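Local coordinates for cellulose 1,4-beta-cellobiosidase (Thermobifida fusca, PDB 4JJJ), which probably hydrolyses cellulose chains to release cellobiose, this chain being the family 48 glycoside hydrolase part of a longer protein, at residues T49-S54 with D226-Q231; D261-A266 with Y295-Y300; A266-Y271 with K290-Y295. The protein carries 1 engineered substitution. All coordinates share one frame; numbering follows the deposited sequence.

In the fold
All three contacts are mainly buried but lie progressively farther from the centre of the chain: the centre of interaction 1 is about 8 Å from that of the chain, interaction 2 about 12 Å and interaction 3 about 19 Å. Interaction 1 joins two helices by polar side chains and waters beside the predicted proton donor. Interaction 2 touches it through Ala227, which packs on Leu263 and Leu297, and combines leucine packing with bonds to one carbonyl. Interaction 3 is nested within the loop that interaction 2 closes and shares Ala266 and Tyr295 with it; backbone bonds and a phenylalanine ring dominate there, and Lys290 and Tyr295 are partly exposed. Interactions 2 and 3 both touch the glucose of chain E.

Interaction 1 of 3, residues T49-S54 with D226-Q231; sequences TSEAFS and DARAVQ. With BGC (beta-D-glucopyranose), chain B.
Arg228 of helix 223-242 reaches Ser54 of helix 50-67, its NH1 donating to Ser54 OG at 2.9 Å in a nearly straight bond (N-H...O 167°). The oxygen lies at the guanidinium edge, in its plane. Ser54 OG in turn donates to Glu51 O at 2.8 Å, so a single hydroxyl serves both helices. Packing is tightest here: the segment axes run 7° from parallel, CA of Ser54 and CA of Ala229 are 4.8 Å apart, and Ser54 CB meets Ala229 CB at 4.3 Å as well as CB and CD of Arg228.

Towards the N-terminal ends the fit is looser and water fills in. Water 1 lies 2.8 Å from Ser50 OG and donates to Asp226 OD1, while Asp226 OD2 is held by Asn221. Water 2 accepts from Arg228 NH1 and donates to Glu51 OE2 at 2.7 Å. Glu51, extended beyond CG, carries its carboxylate to the chain B glucose, where OE1 accepts from O3 at 2.5 Å and OE2 from O4 at 2.6 Å. A leucine replacing Arg228 would probably leave Ser54 OG without its donor and water 2 free to shift, ending the link to Glu51.

Arg228, also in a cation-pi contact with Trp420, is therefore a second-shell residue: through one water it is tied to the predicted proton donor, consistent with a part in positioning that carboxylate.

Interaction 2 of 3, residues D261-A266 with Y295-Y300; sequences DYLRYA and YLLSWY. With BGC (beta-D-glucopyranose), chain D; BGC (beta-D-glucopyranose), chain C; BGC (beta-D-glucopyranose), chain E.
This contact builds part of the wall of the glucan-binding cleft, where the chain leaving helix 250-263 through the 3-10 segment 264-266 brings Ala266 against Ser298 of the loop that leads to strand 302-306. Two donors from one residue grip Ala266 O. Ser298 OG donates at 2.6 Å, in the carbonyl plane and on a lone pair. Ser298 N donates to the same Ala266 O at 3.2 Å from a different direction, 44° above that plane. With chi1 at 75°, Ser298 OG stands between its backbone N and carbonyl carbon, which turns it onto the same oxygen as its own N-H; OG is also bonded to Ser319.

Beside this polar clasp, Leu263 and Leu297 cross at about a right angle. Leu297 CD2 lies 3.8 Å from Leu263 CG and 4.4 Å from Ala266 CB, and both leucines also pack on Ala227 of helix 223-242.

The next two residues of the loop face sugar. Trp299 presents its indole edge, NE1 donating to O3 of the chain D glucose at 3.0 Å in an almost straight bond (171°), while its ring is stacked with Tyr326. Tyr300 OH accepts from O2 of the chain E glucose at 2.8 Å. Over one face of the Tyr300 ring, near the rim, lies O4 of the chain C glucose, the glycosidic oxygen joining it to the chain E unit, 3.6 Å from CZ; C6 of the same chain C glucose comes to 3.3 Å from Tyr300 CE2.

Three successive glucose units are thus met by an indole N-H, a ring face and a phenol oxygen, while the bonds to Ala266 O and the leucine pair tie the loop carrying them to Leu263 and to the 3-10 segment 264-266.

Interaction 3 of 3, residues A266-Y271 with K290-Y295; sequences AMFDKY and KDSAHY. With BGC (beta-D-glucopyranose), chain E; BGC (beta-D-glucopyranose), chain F.
Phe268 lays its side chain along 290-293, with chi1 at -71° setting CG opposite its carbonyl carbon. CB is 3.9 Å from Ser292 O, and CG stays beside the same oxygen. At the ring edge, CD2 meets Ser292 OG at 3.2 Å. CE2 approaches Ala293 CB at 3.6 Å; this methyl sits over one face, 25° off the ring normal, in a CH-pi contact. CZ ends 3.9 Å from Lys290 CD, again at the edge.

Backbone bonds are made by the residues before and after Phe268. Asp269 N donates to Ser292 O at 3.0 Å, nearly in line with the carbonyl bond. Met267 O accepts from His294 N at 2.8 Å and from Tyr295 N at 3.1 Å, and lies above the centre of the His294 ring, whose NE2 is bonded to Ser319 O.

Farther on, Asp269 OD2 accepts from Tyr271 N, closing an Asx turn, while OD1 is hydrogen-bonded to Ser320 OG. Lys270 NZ then donates to O2 of the chain E glucose, and Tyr271 OH donates to O6 of the chain F glucose at 2.7 Å. The pairing of Phe268 with Ala293 is a single beta bridge between two loop segments, from which the chain continues into the glucan-binding site.

Interaction 1 of 3, residues T49-S54 with D226-Q231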
loop_
_atom_site.group_PDB
_atom_site.type_symbol
_atom_site.label_atom_id
_atom_site.label_comp_id
_atom_site.label_asym_id
_atom_site.label_seq_id
_atom_site.Cartn_x
_atom_site.Cartn_y
_atom_site.Cartn_z
ATOM N N THR A 49 6.199 5.252 5.473
ATOM C CA THR A 49 5.537 4.054 4.991
ATOM C C THR A 49 6.477 3.199 4.216
ATOM O O THR A 49 7.477 3.701 3.616
ATOM C CB THR A 49 4.365 4.386 4.024
ATOM O OG1 THR A 49 4.850 5.173 2.947
ATOM C CG2 THR A 49 3.317 5.180 4.793
ATOM N N SER A 50 6.156 1.936 4.111
ATOM C CA SER A 50 6.891 1.065 3.238
ATOM C C SER A 50 6.683 1.532 1.782
ATOM O O SER A 50 7.588 1.374 0.922
ATOM C CB SER A 50 6.581 -0.414 3.487
ATOM O OG SER A 50 5.233 -0.659 3.237
ATOM N N GLU A 51 5.548 2.113 1.473
ATOM C CA GLU A 51 5.348 2.750 0.232
ATOM C C GLU A 51 6.475 3.749 -0.057
ATOM O O GLU A 51 7.034 3.789 -1.140
ATOM C CB GLU A 51 3.947 3.406 0.235
ATOM C CG GLU A 51 3.712 4.460 -0.836
ATOM C CD GLU A 51 2.341 5.042 -0.655
ATOM O OE1 GLU A 51 2.219 6.127 -0.044
ATOM O OE2 GLU A 51 1.334 4.348 -1.043
ATOM N N ALA A 52 6.677 4.687 0.856
ATOM C CA ALA A 52 7.731 5.699 0.644
ATOM C C ALA A 52 9.064 5.090 0.389
ATOM O O ALA A 52 9.799 5.546 -0.482
ATOM C CB ALA A 52 7.773 6.659 1.780
ATOM N N PHE A 53 9.380 4.029 1.157
ATOM C CA PHE A 53 10.654 3.356 0.897
ATOM C C PHE A 53 10.760 2.715 -0.472
ATOM O O PHE A 53 11.757 2.894 -1.139
ATOM C CB PHE A 53 11.001 2.324 2.018
ATOM C CG PHE A 53 11.680 2.874 3.211
ATOM C CD1 PHE A 53 13.096 3.013 3.222
ATOM C CD2 PHE A 53 10.984 3.192 4.379
ATOM C CE1 PHE A 53 13.730 3.478 4.344
ATOM C CE2 PHE A 53 11.672 3.721 5.448
ATOM C CZ PHE A 53 12.995 3.773 5.484
ATOM N N SER A 54 9.637 2.170 -0.977
ATOM C CA SER A 54 9.659 1.606 -2.325
ATOM C C SER A 54 9.896 2.660 -3.362
ATOM O O SER A 54 10.578 2.445 -4.363
ATOM C CB SER A 54 8.426 0.766 -2.596
ATOM O OG SER A 54 7.214 1.486 -2.673
ATOM N N ASP A 226 5.886 -3.768 -1.158
ATOM C CA ASP A 226 6.985 -4.725 -1.314
ATOM C C ASP A 226 7.031 -5.205 -2.774
ATOM O O ASP A 226 8.109 -5.334 -3.296
ATOM C CB ASP A 226 6.874 -5.908 -0.299
ATOM C CG ASP A 226 7.288 -5.541 1.069
ATOM O OD1 ASP A 226 7.053 -4.419 1.518
ATOM O OD2 ASP A 226 7.743 -6.406 1.800
ATOM N N ALA A 227 5.910 -5.292 -3.456
ATOM C CA ALA A 227 5.921 -5.697 -4.865
ATOM C C ALA A 227 6.559 -4.583 -5.670
ATOM O O ALA A 227 7.296 -4.805 -6.634
ATOM C CB ALA A 227 4.494 -5.980 -5.379
ATOM N N ARG A 228 6.228 -3.316 -5.374
ATOM C CA ARG A 228 6.898 -2.196 -6.079
ATOM C C ARG A 228 8.432 -2.248 -5.895
ATOM O O ARG A 228 9.149 -1.976 -6.799
ATOM C CB ARG A 228 6.398 -0.861 -5.529
ATOM C CG ARG A 228 6.843 0.336 -6.307
ATOM C CD ARG A 228 6.294 1.645 -5.803
ATOM N NE ARG A 228 4.790 1.723 -5.865
ATOM C CZ ARG A 228 3.980 1.660 -4.788
ATOM N NH1 ARG A 228 4.425 1.506 -3.562
ATOM N NH2 ARG A 228 2.703 1.806 -4.971
ATOM N N ALA A 229 8.946 -2.531 -4.720
ATOM C CA ALA A 229 10.381 -2.656 -4.440
ATOM C C ALA A 229 11.012 -3.743 -5.348
ATOM O O ALA A 229 12.059 -3.552 -5.940
ATOM C CB ALA A 229 10.579 -2.975 -3.019
ATOM N N VAL A 230 10.341 -4.862 -5.553
ATOM C CA VAL A 230 10.777 -5.864 -6.498
ATOM C C VAL A 230 10.747 -5.366 -7.926
ATOM O O VAL A 230 11.717 -5.512 -8.630
ATOM C CB VAL A 230 9.894 -7.151 -6.407
ATOM C CG1 VAL A 230 10.242 -8.182 -7.526
ATOM C CG2 VAL A 230 10.007 -7.803 -5.017
ATOM N N GLN A 231 9.695 -4.713 -8.352
ATOM C CA GLN A 231 9.614 -4.117 -9.631
ATOM C C GLN A 231 10.760 -3.117 -9.901
ATOM O O GLN A 231 11.348 -3.113 -10.969
ATOM C CB GLN A 231 8.254 -3.374 -9.732
ATOM C CG GLN A 231 8.066 -2.560 -10.930
ATOM C CD GLN A 231 6.860 -1.646 -10.845
ATOM O OE1 GLN A 231 6.237 -1.558 -9.810
ATOM N NE2 GLN A 231 6.499 -0.993 -11.978
HETATM C C2 BGC B . -1.778 8.223 -0.085
HETATM C C3 BGC B . -1.010 6.921 -0.293
HETATM C C4 BGC B . -1.995 5.718 -0.367
HETATM C C5 BGC B . -3.180 5.992 -1.326
HETATM C C6 BGC B . -4.205 4.887 -1.234
HETATM C C1 BGC B . -2.883 8.397 -1.111
HETATM O O2 BGC B . -0.893 9.327 -0.217
HETATM O O3 BGC B . -0.068 6.795 0.801
HETATM O O4 BGC B . -1.253 4.552 -0.781
HETATM O O5 BGC B . -3.755 7.257 -0.974
HETATM O O6 BGC B . -4.681 4.743 0.091
HETATM O O HOH W 1 5.297 -3.452 3.344
HETATM O O HOH W 2 1.985 1.919 -2.076
#

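Interaction 2 of 3, residues D261-A266 with Y295-Y300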
loop_
_atom_site.group_PDB
_atom_site.type_symbol
_atom_site.label_atom_id
_atom_site.label_comp_id
_atom_site.label_asym_id
_atom_site.label_seq_id
_atom_site.Cartn_x
_atom_site.Cartn_y
_atom_site.Cartn_z
ATOM N N ASP A 261 10.080 -13.653 -2.150
ATOM C CA ASP A 261 9.802 -15.019 -1.572
ATOM C C ASP A 261 8.871 -14.903 -0.415
ATOM O O ASP A 261 7.885 -15.636 -0.315
ATOM C CB ASP A 261 11.148 -15.670 -1.226
ATOM C CG ASP A 261 11.167 -17.129 -1.444
ATOM O OD1 ASP A 261 10.106 -17.721 -1.783
ATOM O OD2 ASP A 261 12.310 -17.642 -1.477
ATOM N N TYR A 262 9.144 -13.999 0.548
ATOM C CA TYR A 262 8.261 -13.781 1.702
ATOM C C TYR A 262 6.935 -13.171 1.336
ATOM O O TYR A 262 5.936 -13.386 1.993
ATOM C CB TYR A 262 8.945 -12.912 2.734
ATOM C CG TYR A 262 10.036 -13.729 3.498
ATOM C CD1 TYR A 262 9.720 -14.415 4.658
ATOM C CD2 TYR A 262 11.346 -13.723 3.081
ATOM C CE1 TYR A 262 10.663 -15.167 5.279
ATOM C CE2 TYR A 262 12.316 -14.531 3.694
ATOM C CZ TYR A 262 11.949 -15.211 4.838
ATOM O OH TYR A 262 12.924 -15.996 5.504
ATOM N N LEU A 263 6.933 -12.397 0.263
ATOM C CA LEU A 263 5.690 -11.699 -0.215
ATOM C C LEU A 263 4.646 -12.697 -0.630
ATOM O O LEU A 263 3.432 -12.383 -0.741
ATOM C CB LEU A 263 6.030 -10.784 -1.382
ATOM C CG LEU A 263 4.944 -9.875 -1.962
ATOM C CD1 LEU A 263 4.333 -9.109 -0.827
ATOM C CD2 LEU A 263 5.617 -8.967 -3.042
ATOM N N ARG A 264 5.087 -13.937 -0.882
ATOM C CA ARG A 264 4.040 -14.969 -1.087
ATOM C C ARG A 264 3.009 -15.095 0.027
ATOM O O ARG A 264 1.938 -15.581 -0.215
ATOM C CB ARG A 264 4.643 -16.368 -1.381
ATOM C CG ARG A 264 5.551 -16.407 -2.629
ATOM C CD ARG A 264 6.125 -17.776 -2.939
ATOM N NE ARG A 264 7.024 -18.156 -1.897
ATOM C CZ ARG A 264 7.358 -19.430 -1.553
ATOM N NH1 ARG A 264 6.720 -20.472 -2.047
ATOM N NH2 ARG A 264 8.283 -19.594 -0.633
ATOM N N TYR A 265 3.326 -14.722 1.229
ATOM C CA TYR A 265 2.307 -14.726 2.321
ATOM C C TYR A 265 1.069 -13.933 1.910
ATOM O O TYR A 265 -0.060 -14.289 2.305
ATOM C CB TYR A 265 2.880 -14.135 3.636
ATOM C CG TYR A 265 3.457 -15.195 4.481
ATOM C CD1 TYR A 265 2.643 -16.090 5.171
ATOM C CD2 TYR A 265 4.817 -15.297 4.593
ATOM C CE1 TYR A 265 3.180 -17.090 5.978
ATOM C CE2 TYR A 265 5.394 -16.306 5.352
ATOM C CZ TYR A 265 4.587 -17.185 6.091
ATOM O OH TYR A 265 5.107 -18.252 6.835
ATOM N N ALA A 266 1.194 -12.871 1.069
ATOM C CA ALA A 266 0.050 -12.113 0.600
ATOM C C ALA A 266 -0.902 -12.926 -0.316
ATOM O O ALA A 266 -2.003 -12.473 -0.548
ATOM C CB ALA A 266 0.537 -10.847 -0.115
ATOM N N TYR A 295 -3.306 -16.658 -4.891
ATOM C CA TYR A 295 -2.303 -16.264 -5.891
ATOM C C TYR A 295 -2.446 -14.856 -6.368
ATOM O O TYR A 295 -1.850 -14.500 -7.416
ATOM C CB TYR A 295 -2.288 -17.252 -7.061
ATOM C CG TYR A 295 -1.781 -18.621 -6.674
ATOM C CD1 TYR A 295 -0.456 -18.850 -6.355
ATOM C CD2 TYR A 295 -2.683 -19.677 -6.664
ATOM C CE1 TYR A 295 -0.026 -20.149 -6.062
ATOM C CE2 TYR A 295 -2.297 -20.938 -6.337
ATOM C CZ TYR A 295 -0.976 -21.189 -6.116
ATOM O OH TYR A 295 -0.470 -22.479 -5.783
ATOM N N LEU A 296 -3.080 -13.993 -5.590
ATOM C CA LEU A 296 -3.117 -12.567 -5.857
ATOM C C LEU A 296 -2.354 -11.800 -4.811
ATOM O O LEU A 296 -2.043 -12.368 -3.727
ATOM C CB LEU A 296 -4.577 -12.089 -5.877
ATOM C CG LEU A 296 -5.426 -12.693 -6.959
ATOM C CD1 LEU A 296 -6.868 -12.220 -6.806
ATOM C CD2 LEU A 296 -4.954 -12.418 -8.369
ATOM N N LEU A 297 -1.981 -10.544 -5.084
ATOM C CA LEU A 297 -1.365 -9.658 -4.063
ATOM C C LEU A 297 -2.492 -9.078 -3.207
ATOM O O LEU A 297 -3.134 -8.096 -3.630
ATOM C CB LEU A 297 -0.490 -8.580 -4.646
ATOM C CG LEU A 297 0.808 -9.129 -5.219
ATOM C CD1 LEU A 297 1.459 -8.118 -6.089
ATOM C CD2 LEU A 297 1.804 -9.280 -3.995
ATOM N N SER A 298 -2.792 -9.745 -2.083
ATOM C CA SER A 298 -3.792 -9.264 -1.208
ATOM C C SER A 298 -3.389 -8.003 -0.402
ATOM O O SER A 298 -2.301 -7.494 -0.569
ATOM C CB SER A 298 -4.282 -10.338 -0.307
ATOM O OG SER A 298 -3.298 -10.580 0.704
ATOM N N TRP A 299 -4.356 -7.513 0.369
ATOM C CA TRP A 299 -4.165 -6.242 1.044
ATOM C C TRP A 299 -3.094 -6.282 2.061
ATOM O O TRP A 299 -2.465 -5.284 2.358
ATOM C CB TRP A 299 -5.463 -5.849 1.723
ATOM C CG TRP A 299 -5.594 -4.408 2.159
ATOM C CD1 TRP A 299 -5.409 -3.889 3.387
ATOM C CD2 TRP A 299 -6.059 -3.341 1.348
ATOM N NE1 TRP A 299 -5.746 -2.563 3.417
ATOM C CE2 TRP A 299 -6.169 -2.204 2.163
ATOM C CE3 TRP A 299 -6.468 -3.272 0.031
ATOM C CZ2 TRP A 299 -6.628 -0.980 1.641
ATOM C CZ3 TRP A 299 -6.855 -2.058 -0.495
ATOM C CH2 TRP A 299 -6.926 -0.919 0.296
ATOM N N TYR A 300 -2.794 -7.432 2.642
ATOM C CA TYR A 300 -1.740 -7.520 3.675
ATOM C C TYR A 300 -1.373 -8.987 3.974
ATOM O O TYR A 300 -2.035 -9.923 3.629
ATOM C CB TYR A 300 -2.086 -6.789 5.036
ATOM C CG TYR A 300 -3.303 -7.407 5.739
ATOM C CD1 TYR A 300 -3.165 -8.386 6.732
ATOM C CD2 TYR A 300 -4.626 -6.997 5.374
ATOM C CE1 TYR A 300 -4.279 -8.956 7.355
ATOM C CE2 TYR A 300 -5.740 -7.559 6.038
ATOM C CZ TYR A 300 -5.521 -8.453 7.050
ATOM O OH TYR A 300 -6.625 -9.032 7.704
HETATM C C2 BGC D . -3.638 0.250 4.224
HETATM C C3 BGC D . -3.981 -0.244 5.630
HETATM C C4 BGC D . -3.167 -1.461 5.927
HETATM C C5 BGC D . -1.683 -1.272 5.763
HETATM C C6 BGC D . -0.849 -2.520 6.030
HETATM C C1 BGC D . -2.142 0.316 4.109
HETATM O O1 BGC D . -1.786 0.688 2.768
HETATM O O2 BGC D . -4.244 1.519 3.896
HETATM O O3 BGC D . -5.389 -0.593 5.608
HETATM O O4 BGC D . -3.365 -1.611 7.377
HETATM O O5 BGC D . -1.459 -0.884 4.397
HETATM O O6 BGC D . -1.331 -3.591 5.168
HETATM C C2 BGC C . -3.061 -3.057 9.337
HETATM C C3 BGC C . -3.365 -4.422 9.838
HETATM C C4 BGC C . -4.840 -4.818 9.654
HETATM C C5 BGC C . -5.177 -4.513 8.172
HETATM C C6 BGC C . -6.619 -4.926 7.912
HETATM C C1 BGC C . -3.527 -2.934 7.896
HETATM O O2 BGC C . -1.693 -2.768 9.465
HETATM O O3 BGC C . -2.954 -4.448 11.157
HETATM O O4 BGC C . -5.021 -6.252 9.812
HETATM O O5 BGC C . -4.921 -3.163 7.796
HETATM O O6 BGC C . -7.461 -3.907 8.490
HETATM C C2 BGC E . -5.854 -8.119 10.970
HETATM C C3 BGC E . -5.978 -8.779 12.327
HETATM C C4 BGC E . -4.670 -8.773 13.097
HETATM C C5 BGC E . -4.039 -7.405 13.111
HETATM C C6 BGC E . -2.670 -7.321 13.674
HETATM C C1 BGC E . -5.214 -6.720 11.152
HETATM O O2 BGC E . -7.091 -8.027 10.274
HETATM O O3 BGC E . -6.451 -10.144 12.164
HETATM O O4 BGC E . -5.034 -9.152 14.468
HETATM O O5 BGC E . -3.939 -6.871 11.755
HETATM O O6 BGC E . -2.206 -5.986 13.748
#

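Interaction 3 of 3, residues A266-Y271 with K290-Y295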
loop_
_atom_site.group_PDB
_atom_site.type_symbol
_atom_site.label_atom_id
_atom_site.label_comp_id
_atom_site.label_asym_id
_atom_site.label_seq_id
_atom_site.Cartn_x
_atom_site.Cartn_y
_atom_site.Cartn_z
ATOM N N ALA A 266 1.194 -12.871 1.069
ATOM C CA ALA A 266 0.050 -12.113 0.600
ATOM C C ALA A 266 -0.902 -12.926 -0.316
ATOM O O ALA A 266 -2.003 -12.473 -0.548
ATOM C CB ALA A 266 0.537 -10.847 -0.115
ATOM N N MET A 267 -0.421 -14.078 -0.807
ATOM C CA MET A 267 -1.147 -14.910 -1.745
ATOM C C MET A 267 -2.122 -15.868 -1.105
ATOM O O MET A 267 -2.824 -16.618 -1.821
ATOM C CB MET A 267 -0.158 -15.671 -2.588
ATOM C CG MET A 267 0.674 -14.835 -3.529
ATOM S SD MET A 267 1.693 -15.927 -4.530
ATOM C CE MET A 267 2.805 -14.799 -5.302
ATOM N N PHE A 268 -2.141 -15.859 0.242
ATOM C CA PHE A 268 -2.909 -16.861 1.029
ATOM C C PHE A 268 -4.101 -16.260 1.722
ATOM O O PHE A 268 -4.025 -15.140 2.231
ATOM C CB PHE A 268 -2.005 -17.618 1.982
ATOM C CG PHE A 268 -1.117 -18.526 1.279
ATOM C CD1 PHE A 268 0.030 -18.017 0.677
ATOM C CD2 PHE A 268 -1.412 -19.870 1.104
ATOM C CE1 PHE A 268 0.864 -18.834 -0.063
ATOM C CE2 PHE A 268 -0.571 -20.690 0.380
ATOM C CZ PHE A 268 0.579 -20.189 -0.216
ATOM N N ASP A 269 -5.155 -17.046 1.876
ATOM C CA ASP A 269 -6.282 -16.650 2.729
ATOM C C ASP A 269 -5.759 -16.256 4.140
ATOM O O ASP A 269 -4.800 -16.845 4.635
ATOM C CB ASP A 269 -7.254 -17.843 2.848
ATOM C CG ASP A 269 -8.470 -17.517 3.680
ATOM O OD1 ASP A 269 -9.419 -16.918 3.112
ATOM O OD2 ASP A 269 -8.456 -17.874 4.871
ATOM N N LYS A 270 -6.466 -15.335 4.794
ATOM C CA LYS A 270 -6.046 -14.841 6.063
ATOM C C LYS A 270 -5.699 -15.983 7.023
ATOM O O LYS A 270 -4.690 -15.933 7.708
ATOM C CB LYS A 270 -7.091 -13.954 6.632
ATOM C CG LYS A 270 -6.743 -13.171 7.860
ATOM C CD LYS A 270 -7.901 -12.330 8.431
ATOM C CE LYS A 270 -7.496 -11.600 9.694
ATOM N NZ LYS A 270 -8.621 -10.776 10.166
ATOM N N TYR A 271 -6.645 -16.926 7.157
ATOM C CA TYR A 271 -6.459 -18.022 8.072
ATOM C C TYR A 271 -6.220 -19.347 7.336
ATOM O O TYR A 271 -6.516 -20.456 7.859
ATOM C CB TYR A 271 -7.644 -18.123 9.037
ATOM C CG TYR A 271 -7.684 -16.991 10.015
ATOM C CD1 TYR A 271 -6.794 -16.949 11.061
ATOM C CD2 TYR A 271 -8.621 -15.925 9.832
ATOM C CE1 TYR A 271 -6.793 -15.837 11.958
ATOM C CE2 TYR A 271 -8.621 -14.835 10.709
ATOM C CZ TYR A 271 -7.682 -14.828 11.748
ATOM O OH TYR A 271 -7.765 -13.716 12.618
ATOM N N LYS A 290 -1.078 -25.874 -0.831
ATOM C CA LYS A 290 -1.430 -24.608 -1.420
ATOM C C LYS A 290 -2.879 -24.436 -1.788
ATOM O O LYS A 290 -3.173 -23.532 -2.575
ATOM C CB LYS A 290 -0.570 -24.381 -2.685
ATOM C CG LYS A 290 0.970 -24.618 -2.593
ATOM C CD LYS A 290 1.668 -23.385 -2.234
ATOM C CE LYS A 290 3.141 -23.452 -1.745
ATOM N NZ LYS A 290 4.059 -23.615 -2.931
ATOM N N ASP A 291 -3.808 -25.196 -1.229
ATOM C CA ASP A 291 -5.182 -24.996 -1.613
ATOM C C ASP A 291 -5.816 -23.733 -0.973
ATOM O O ASP A 291 -6.895 -23.316 -1.354
ATOM C CB ASP A 291 -6.064 -26.222 -1.399
ATOM C CG ASP A 291 -6.300 -26.561 -0.009
ATOM O OD1 ASP A 291 -5.990 -25.811 0.923
ATOM O OD2 ASP A 291 -6.819 -27.753 0.207
ATOM N N SER A 292 -5.055 -23.130 -0.045
ATOM C CA SER A 292 -5.390 -21.859 0.596
ATOM C C SER A 292 -4.761 -20.658 -0.180
ATOM O O SER A 292 -4.907 -19.527 0.285
ATOM C CB SER A 292 -4.908 -21.808 2.038
ATOM O OG SER A 292 -3.526 -22.109 2.134
ATOM N N ALA A 293 -4.100 -20.913 -1.315
ATOM C CA ALA A 293 -3.581 -19.818 -2.121
ATOM C C ALA A 293 -4.557 -19.324 -3.148
ATOM O O ALA A 293 -5.018 -20.097 -3.974
ATOM C CB ALA A 293 -2.277 -20.231 -2.756
ATOM N N HIS A 294 -4.826 -18.003 -3.139
ATOM C CA HIS A 294 -5.574 -17.277 -4.193
ATOM C C HIS A 294 -4.615 -16.704 -5.238
ATOM O O HIS A 294 -5.049 -16.363 -6.316
ATOM C CB HIS A 294 -6.501 -16.234 -3.615
ATOM C CG HIS A 294 -5.853 -15.292 -2.671
ATOM N ND1 HIS A 294 -4.844 -14.426 -3.073
ATOM C CD2 HIS A 294 -6.019 -15.111 -1.349
ATOM C CE1 HIS A 294 -4.476 -13.720 -2.014
ATOM N NE2 HIS A 294 -5.172 -14.111 -0.957
ATOM N N TYR A 295 -3.306 -16.658 -4.891
ATOM C CA TYR A 295 -2.303 -16.264 -5.891
ATOM C C TYR A 295 -2.446 -14.856 -6.368
ATOM O O TYR A 295 -1.850 -14.500 -7.416
ATOM C CB TYR A 295 -2.288 -17.252 -7.061
ATOM C CG TYR A 295 -1.781 -18.621 -6.674
ATOM C CD1 TYR A 295 -0.456 -18.850 -6.355
ATOM C CD2 TYR A 295 -2.683 -19.677 -6.664
ATOM C CE1 TYR A 295 -0.026 -20.149 -6.062
ATOM C CE2 TYR A 295 -2.297 -20.938 -6.337
ATOM C CZ TYR A 295 -0.976 -21.189 -6.116
ATOM O OH TYR A 295 -0.470 -22.479 -5.783
HETATM C C2 BGC E . -5.854 -8.119 10.970
HETATM C C3 BGC E . -5.978 -8.779 12.327
HETATM C C4 BGC E . -4.670 -8.773 13.097
HETATM C C5 BGC E . -4.039 -7.405 13.111
HETATM C C6 BGC E . -2.670 -7.321 13.674
HETATM C C1 BGC E . -5.214 -6.720 11.152
HETATM O O2 BGC E . -7.091 -8.027 10.274
HETATM O O3 BGC E . -6.451 -10.144 12.164
HETATM O O4 BGC E . -5.034 -9.152 14.468
HETATM O O5 BGC E . -3.939 -6.871 11.755
HETATM O O6 BGC E . -2.206 -5.986 13.748
HETATM C C2 BGC F . -4.403 -10.011 16.493
HETATM C C3 BGC F . -3.620 -11.133 17.162
HETATM C C4 BGC F . -4.079 -12.506 16.604
HETATM C C5 BGC F . -3.982 -12.479 15.076
HETATM C C6 BGC F . -4.587 -13.772 14.431
HETATM C C1 BGC F . -4.201 -10.103 14.982
HETATM O O2 BGC F . -3.863 -8.797 16.975
HETATM O O3 BGC F . -3.884 -11.054 18.581
HETATM O O4 BGC F . -3.201 -13.546 17.034
HETATM O O5 BGC F . -4.749 -11.371 14.589
HETATM O O6 BGC F . -5.992 -13.882 14.654
#